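Local coordinates for antibiotic resistance protein (Deinococcus radiodurans, PDB 2VLI), which is a tunicamycin-resistance protein, a P-loop phosphotransferase that probably inactivates the antibiotic by phosphorylating it, at residues F35-M40 and L80-S85; L64-L69 and K100-S105. One frame throughout, in Å; residues are numbered along the deposited sequence.

Interaction 1 lies close to the centre of the chain. There residues 35-38 run beside strand 80-84, the second strand of the parallel sheet, just past edge strand 33-34. The contact mixes one backbone hydrogen bond, proline and valine packing, and a bridging water. Interaction 2 lies farther out, where helix 61-75 meets the end of helix 89-101. It sets a salt bridge between partly exposed residues beside sparse leucine contacts that involve buried Leu66 and Leu69. Helix 61-75 links the two, since it leads in the chain to strand 80-84. The ring of Phe35 packs on its Met65 and Leu69, with Phe35 CE1 3.5 Å from Leu69 CA, and Leu80 also packs on Leu69.

Interaction 1: residues F35-M40 and L80-S85; sequences FEPEEM and LIVPVS
Residues 35-38 run alongside strand 80-84, their end-to-end directions 23° apart, and Phe35 N donates a hydrogen bond to Ile81 O at 2.9 Å. The CA-H of Val82 points at Phe35 O, a weak contact that is fairly straight, with 160° at the hydrogen. Phe35 O also comes to 3.3 Å from Pro83 CD. Proline has no N-H to give this carbonyl, so carbon atoms face it here. The CB of Phe35 meets Val82 CG2 and Leu80 CD1. The ring itself leads away from the strand: with CG anti to the backbone N (chi1 -179°), it reaches Leu69 and Ala72 of helix 61-75.

This is the edge of the parallel sheet of a P-loop NTPase fold. Strand 33-34 is the outermost strand on this side, and the Phe35 bond continues its pairing with strand 80-84, whose other side pairs with strand 7-11. Ser85, just past the strand end, bonds through OG to Gly12 O and Phe14 O in the loop after strand 7-11.

Farther along, the Pro37 ring lies against the strand. Its CG touches Val82 CG1 and Val84 CG1, each at 3.8 Å, and its CD is 3.4 Å from Pro83 O. The rings of Pro37 and Pro83 meet more loosely through their CD atoms. Glu38, on helix 38-46, reaches the strand through water. The water donates to Glu38 OE1 at 2.6 Å and to Pro83 O at 2.7 Å. The Glu38 chain is bent at chi2, which turns the carboxylate back toward the strand, and the water gives this strand carbonyl a hydrogen-bond partner.

Interaction 2: residues L64-L69 and K100-S105; sequences LMLDAL and KDRGLS
The side chain of Arg102 runs extended from CG to NE, which carries its guanidinium to Asp67 and Leu66 of helix 61-75. The CB of Asp67 points away from segment 100-105, but its torsion (chi1 -68°) swings the carboxylate back. A salt bridge results. Arg102 grips OD1 of Asp67 side-on with two nitrogens, NE at 2.9 Å and NH2 at 3.1 Å. Both donors converge on this one oxygen from the same face of the carboxylate. NE comes on the anti side, 27° out of the carboxylate plane, and NH2 lies farther above it. The oxygen itself sits close to the guanidinium plane, at its edge.

Leu66 covers one face of the guanidinium. Its CB stands 3.5 Å from Arg102 NE, offset toward the rim, and its CD1 is 3.7 Å from Arg102 NH1. NH1 also bonds to Gly98 O in helix 89-101. The guanidinium is thus held by bonds to both helices and by Leu66 against its face. Leu69 meets Leu104 more loosely, CG to CD1 at 4.4 Å.

Helix 89-101 ends here in a Schellman motif. Gly103, with positive phi, is its C-prime residue. Gly103 N bonds to Lys100 O, and Leu104 N to Leu99 O. The chain then turns toward strand 107-112, and Leu104 is directed at helix 61-75, where it also packs on Gln70 and Ser73. Leu99 of helix 89-101 touches Leu66 and Leu69 of helix 61-75, and also Leu104, while Met65 faces Leu95 as well as Phe35 and Pro37 beside strand 80-84.

Interaction 1: residues F35-M40 and L80-S85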
loop_
_atom_site.group_PDB
_atom_site.type_symbol
_atom_site.label_atom_id
_atom_site.label_comp_id
_atom_site.label_asym_id
_atom_site.label_seq_id
_atom_site.Cartn_x
_atom_site.Cartn_y
_atom_site.Cartn_z
ATOM N N PHE A 35 12.609 -9.476 19.879
ATOM C CA PHE A 35 11.457 -10.300 19.559
ATOM C C PHE A 35 11.297 -10.388 18.055
ATOM O O PHE A 35 11.055 -9.382 17.399
ATOM C CB PHE A 35 10.252 -9.665 20.212
ATOM C CG PHE A 35 8.962 -10.395 20.012
ATOM C CD1 PHE A 35 8.392 -11.134 21.075
ATOM C CD2 PHE A 35 8.273 -10.313 18.823
ATOM C CE1 PHE A 35 7.153 -11.744 20.933
ATOM C CE2 PHE A 35 7.053 -10.918 18.691
ATOM C CZ PHE A 35 6.513 -11.664 19.764
ATOM N N GLU A 36 11.437 -11.587 17.493
ATOM C CA GLU A 36 11.468 -11.790 16.043
ATOM C C GLU A 36 10.197 -12.443 15.573
ATOM O O GLU A 36 10.058 -13.655 15.722
ATOM C CB GLU A 36 12.642 -12.670 15.625
ATOM C CG GLU A 36 13.927 -12.208 16.212
ATOM C CD GLU A 36 15.141 -12.849 15.590
ATOM O OE1 GLU A 36 15.240 -14.115 15.571
ATOM O OE2 GLU A 36 16.023 -12.061 15.156
ATOM N N PRO A 37 9.254 -11.655 14.999
ATOM C CA PRO A 37 7.937 -12.131 14.605
ATOM C C PRO A 37 7.966 -13.270 13.622
ATOM O O PRO A 37 7.049 -14.064 13.558
ATOM C CB PRO A 37 7.306 -10.914 13.925
ATOM C CG PRO A 37 8.021 -9.782 14.501
ATOM C CD PRO A 37 9.407 -10.221 14.733
ATOM N N GLU A 38 9.012 -13.347 12.829
ATOM C CA GLU A 38 9.145 -14.450 11.910
ATOM C C GLU A 38 9.169 -15.842 12.586
ATOM O O GLU A 38 8.794 -16.815 11.955
ATOM C CB GLU A 38 10.395 -14.259 11.026
ATOM C CG GLU A 38 11.680 -14.014 11.823
ATOM C CD GLU A 38 12.016 -12.485 12.094
ATOM O OE1 GLU A 38 11.251 -11.751 12.737
ATOM O OE2 GLU A 38 13.120 -12.037 11.699
ATOM N N GLU A 39 9.621 -15.947 13.841
ATOM C CA GLU A 39 9.534 -17.236 14.568
ATOM C C GLU A 39 8.107 -17.773 14.638
ATOM O O GLU A 39 7.896 -18.984 14.669
ATOM C CB GLU A 39 10.057 -17.153 16.009
ATOM C CG GLU A 39 11.441 -16.638 16.229
ATOM C CD GLU A 39 12.542 -17.523 15.670
ATOM O OE1 GLU A 39 12.266 -18.549 15.018
ATOM O OE2 GLU A 39 13.719 -17.175 15.892
HETATM N N MSE A 40 7.125 -16.884 14.707
HETATM C CA MSE A 40 5.723 -17.314 14.746
HETATM C C MSE A 40 5.288 -17.735 13.358
HETATM O O MSE A 40 4.485 -18.675 13.197
HETATM C CB MSE A 40 4.810 -16.220 15.262
HETATM C CG MSE A 40 3.364 -16.692 15.360
HETATM SE SE MSE A 40 3.147 -18.237 16.671
HETATM C CE MSE A 40 3.549 -17.245 18.255
ATOM N N LEU A 80 11.751 -3.981 24.684
ATOM C CA LEU A 80 11.441 -5.013 23.742
ATOM C C LEU A 80 11.611 -4.420 22.331
ATOM O O LEU A 80 10.959 -3.430 22.010
ATOM C CB LEU A 80 10.022 -5.475 24.025
ATOM C CG LEU A 80 9.560 -6.872 23.638
ATOM C CD1 LEU A 80 10.557 -7.979 24.084
ATOM C CD2 LEU A 80 8.212 -7.102 24.276
ATOM N N ILE A 81 12.507 -4.999 21.532
ATOM C CA ILE A 81 12.815 -4.531 20.170
ATOM C C ILE A 81 12.233 -5.482 19.132
ATOM O O ILE A 81 12.512 -6.665 19.138
ATOM C CB ILE A 81 14.326 -4.403 19.925
ATOM C CG1 ILE A 81 14.987 -3.553 21.014
ATOM C CG2 ILE A 81 14.574 -3.878 18.523
ATOM C CD1 ILE A 81 16.528 -3.785 21.225
ATOM N N VAL A 82 11.393 -4.971 18.249
ATOM C CA VAL A 82 10.671 -5.811 17.286
ATOM C C VAL A 82 10.939 -5.363 15.832
ATOM O O VAL A 82 10.302 -4.441 15.376
ATOM C CB VAL A 82 9.129 -5.732 17.555
ATOM C CG1 VAL A 82 8.380 -6.702 16.653
ATOM C CG2 VAL A 82 8.789 -5.894 19.083
ATOM N N PRO A 83 11.847 -6.040 15.096
ATOM C CA PRO A 83 12.059 -5.777 13.665
ATOM C C PRO A 83 10.984 -6.459 12.824
ATOM O O PRO A 83 10.762 -7.644 12.975
ATOM C CB PRO A 83 13.430 -6.392 13.368
ATOM C CG PRO A 83 13.772 -7.276 14.544
ATOM C CD PRO A 83 12.635 -7.202 15.558
ATOM N N VAL A 84 10.336 -5.700 11.933
ATOM C CA VAL A 84 9.345 -6.200 11.027
ATOM C C VAL A 84 9.631 -5.650 9.647
ATOM O O VAL A 84 10.402 -4.725 9.488
ATOM C CB VAL A 84 7.906 -5.834 11.445
ATOM C CG1 VAL A 84 7.616 -6.373 12.797
ATOM C CG2 VAL A 84 7.695 -4.345 11.475
ATOM N N SER A 85 9.051 -6.295 8.658
ATOM C CA SER A 85 9.129 -5.896 7.263
ATOM C C SER A 85 7.755 -6.047 6.690
ATOM O O SER A 85 7.366 -7.146 6.283
ATOM C CB SER A 85 10.068 -6.811 6.516
ATOM O OG SER A 85 10.930 -6.017 5.730
HETATM O O HOH W 1 10.981 -9.612 11.204
#

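Interaction 2: residues L64-L69 and K100-S105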
loop_
_atom_site.group_PDB
_atom_site.type_symbol
_atom_site.label_atom_id
_atom_site.label_comp_id
_atom_site.label_asym_id
_atom_site.label_seq_id
_atom_site.Cartn_x
_atom_site.Cartn_y
_atom_site.Cartn_z
ATOM N N LEU A 64 -1.597 -14.330 16.649
ATOM C CA LEU A 64 -0.835 -15.159 17.548
ATOM C C LEU A 64 0.492 -14.537 17.865
ATOM O O LEU A 64 0.964 -14.651 18.990
ATOM C CB LEU A 64 -0.672 -16.586 17.033
ATOM C CG LEU A 64 -1.905 -17.445 16.770
ATOM C CD1 LEU A 64 -1.575 -18.932 16.590
ATOM C CD2 LEU A 64 -3.046 -17.151 17.839
HETATM N N MSE A 65 1.133 -13.919 16.874
HETATM C CA MSE A 65 2.355 -13.199 17.164
HETATM C C MSE A 65 2.150 -12.060 18.164
HETATM O O MSE A 65 3.001 -11.823 19.021
HETATM C CB MSE A 65 3.008 -12.761 15.846
HETATM C CG MSE A 65 4.304 -11.994 15.964
HETATM SE SE MSE A 65 4.084 -10.083 16.381
HETATM C CE MSE A 65 3.057 -9.439 14.801
ATOM N N LEU A 66 1.014 -11.365 18.095
ATOM C CA LEU A 66 0.716 -10.262 19.002
ATOM C C LEU A 66 0.356 -10.746 20.412
ATOM O O LEU A 66 0.692 -10.118 21.408
ATOM C CB LEU A 66 -0.409 -9.391 18.442
ATOM C CG LEU A 66 -0.131 -8.462 17.214
ATOM C CD1 LEU A 66 -1.430 -7.723 16.789
ATOM C CD2 LEU A 66 1.034 -7.525 17.460
ATOM N N ASP A 67 -0.347 -11.867 20.501
ATOM C CA ASP A 67 -0.494 -12.545 21.801
ATOM C C ASP A 67 0.858 -12.881 22.432
ATOM O O ASP A 67 1.069 -12.639 23.612
ATOM C CB ASP A 67 -1.279 -13.815 21.613
ATOM C CG ASP A 67 -2.709 -13.564 21.245
ATOM O OD1 ASP A 67 -3.208 -12.409 21.383
ATOM O OD2 ASP A 67 -3.331 -14.539 20.797
ATOM N N ALA A 68 1.744 -13.519 21.672
ATOM C CA ALA A 68 3.092 -13.770 22.161
ATOM C C ALA A 68 3.833 -12.500 22.619
ATOM O O ALA A 68 4.548 -12.510 23.613
ATOM C CB ALA A 68 3.904 -14.474 21.097
ATOM N N LEU A 69 3.726 -11.437 21.824
ATOM C CA LEU A 69 4.323 -10.144 22.118
ATOM C C LEU A 69 3.810 -9.561 23.429
ATOM O O LEU A 69 4.588 -9.064 24.238
ATOM C CB LEU A 69 4.058 -9.144 20.979
ATOM C CG LEU A 69 4.773 -7.798 21.060
ATOM C CD1 LEU A 69 6.287 -8.012 21.218
ATOM C CD2 LEU A 69 4.444 -6.947 19.823
ATOM N N LYS A 100 -3.124 -2.055 19.968
ATOM C CA LYS A 100 -3.982 -1.170 20.748
ATOM C C LYS A 100 -4.965 -2.018 21.584
ATOM O O LYS A 100 -4.989 -1.853 22.795
ATOM C CB LYS A 100 -4.716 -0.225 19.808
ATOM C CG LYS A 100 -5.171 1.051 20.469
ATOM C CD LYS A 100 -6.458 1.566 19.843
ATOM C CE LYS A 100 -6.820 2.927 20.455
ATOM N NZ LYS A 100 -7.087 2.873 21.950
ATOM N N ASP A 101 -5.680 -2.947 20.925
ATOM C CA ASP A 101 -6.601 -3.974 21.545
ATOM C C ASP A 101 -6.012 -4.706 22.749
ATOM O O ASP A 101 -6.706 -4.974 23.750
ATOM C CB ASP A 101 -6.976 -5.071 20.531
ATOM C CG ASP A 101 -7.852 -4.568 19.383
ATOM O OD1 ASP A 101 -8.218 -3.375 19.397
ATOM O OD2 ASP A 101 -8.146 -5.365 18.451
ATOM N N ARG A 102 -4.735 -5.035 22.632
ATOM C CA ARG A 102 -3.980 -5.751 23.653
ATOM C C ARG A 102 -3.382 -4.828 24.682
ATOM O O ARG A 102 -2.574 -5.250 25.523
ATOM C CB ARG A 102 -2.885 -6.588 22.989
ATOM C CG ARG A 102 -3.464 -7.788 22.311
ATOM C CD ARG A 102 -2.495 -8.419 21.374
ATOM N NE ARG A 102 -3.115 -9.552 20.708
ATOM C CZ ARG A 102 -3.944 -9.501 19.687
ATOM N NH1 ARG A 102 -4.253 -8.353 19.106
ATOM N NH2 ARG A 102 -4.405 -10.620 19.182
ATOM N N GLY A 103 -3.732 -3.555 24.568
ATOM C CA GLY A 103 -3.271 -2.532 25.475
ATOM C C GLY A 103 -1.805 -2.238 25.382
ATOM O O GLY A 103 -1.234 -1.765 26.336
ATOM N N LEU A 104 -1.182 -2.488 24.231
ATOM C CA LEU A 104 0.258 -2.346 24.122
ATOM C C LEU A 104 0.566 -1.020 23.418
ATOM O O LEU A 104 0.068 -0.758 22.318
ATOM C CB LEU A 104 0.820 -3.522 23.333
ATOM C CG LEU A 104 0.929 -4.884 24.018
ATOM C CD1 LEU A 104 1.282 -5.966 23.014
ATOM C CD2 LEU A 104 1.993 -4.816 25.111
ATOM N N SER A 105 1.384 -0.189 24.038
ATOM C CA SER A 105 1.715 1.081 23.444
ATOM C C SER A 105 3.138 0.939 22.982
ATOM O O SER A 105 4.034 0.694 23.792
ATOM C CB SER A 105 1.556 2.232 24.444
ATOM O OG SER A 105 1.319 3.456 23.732
#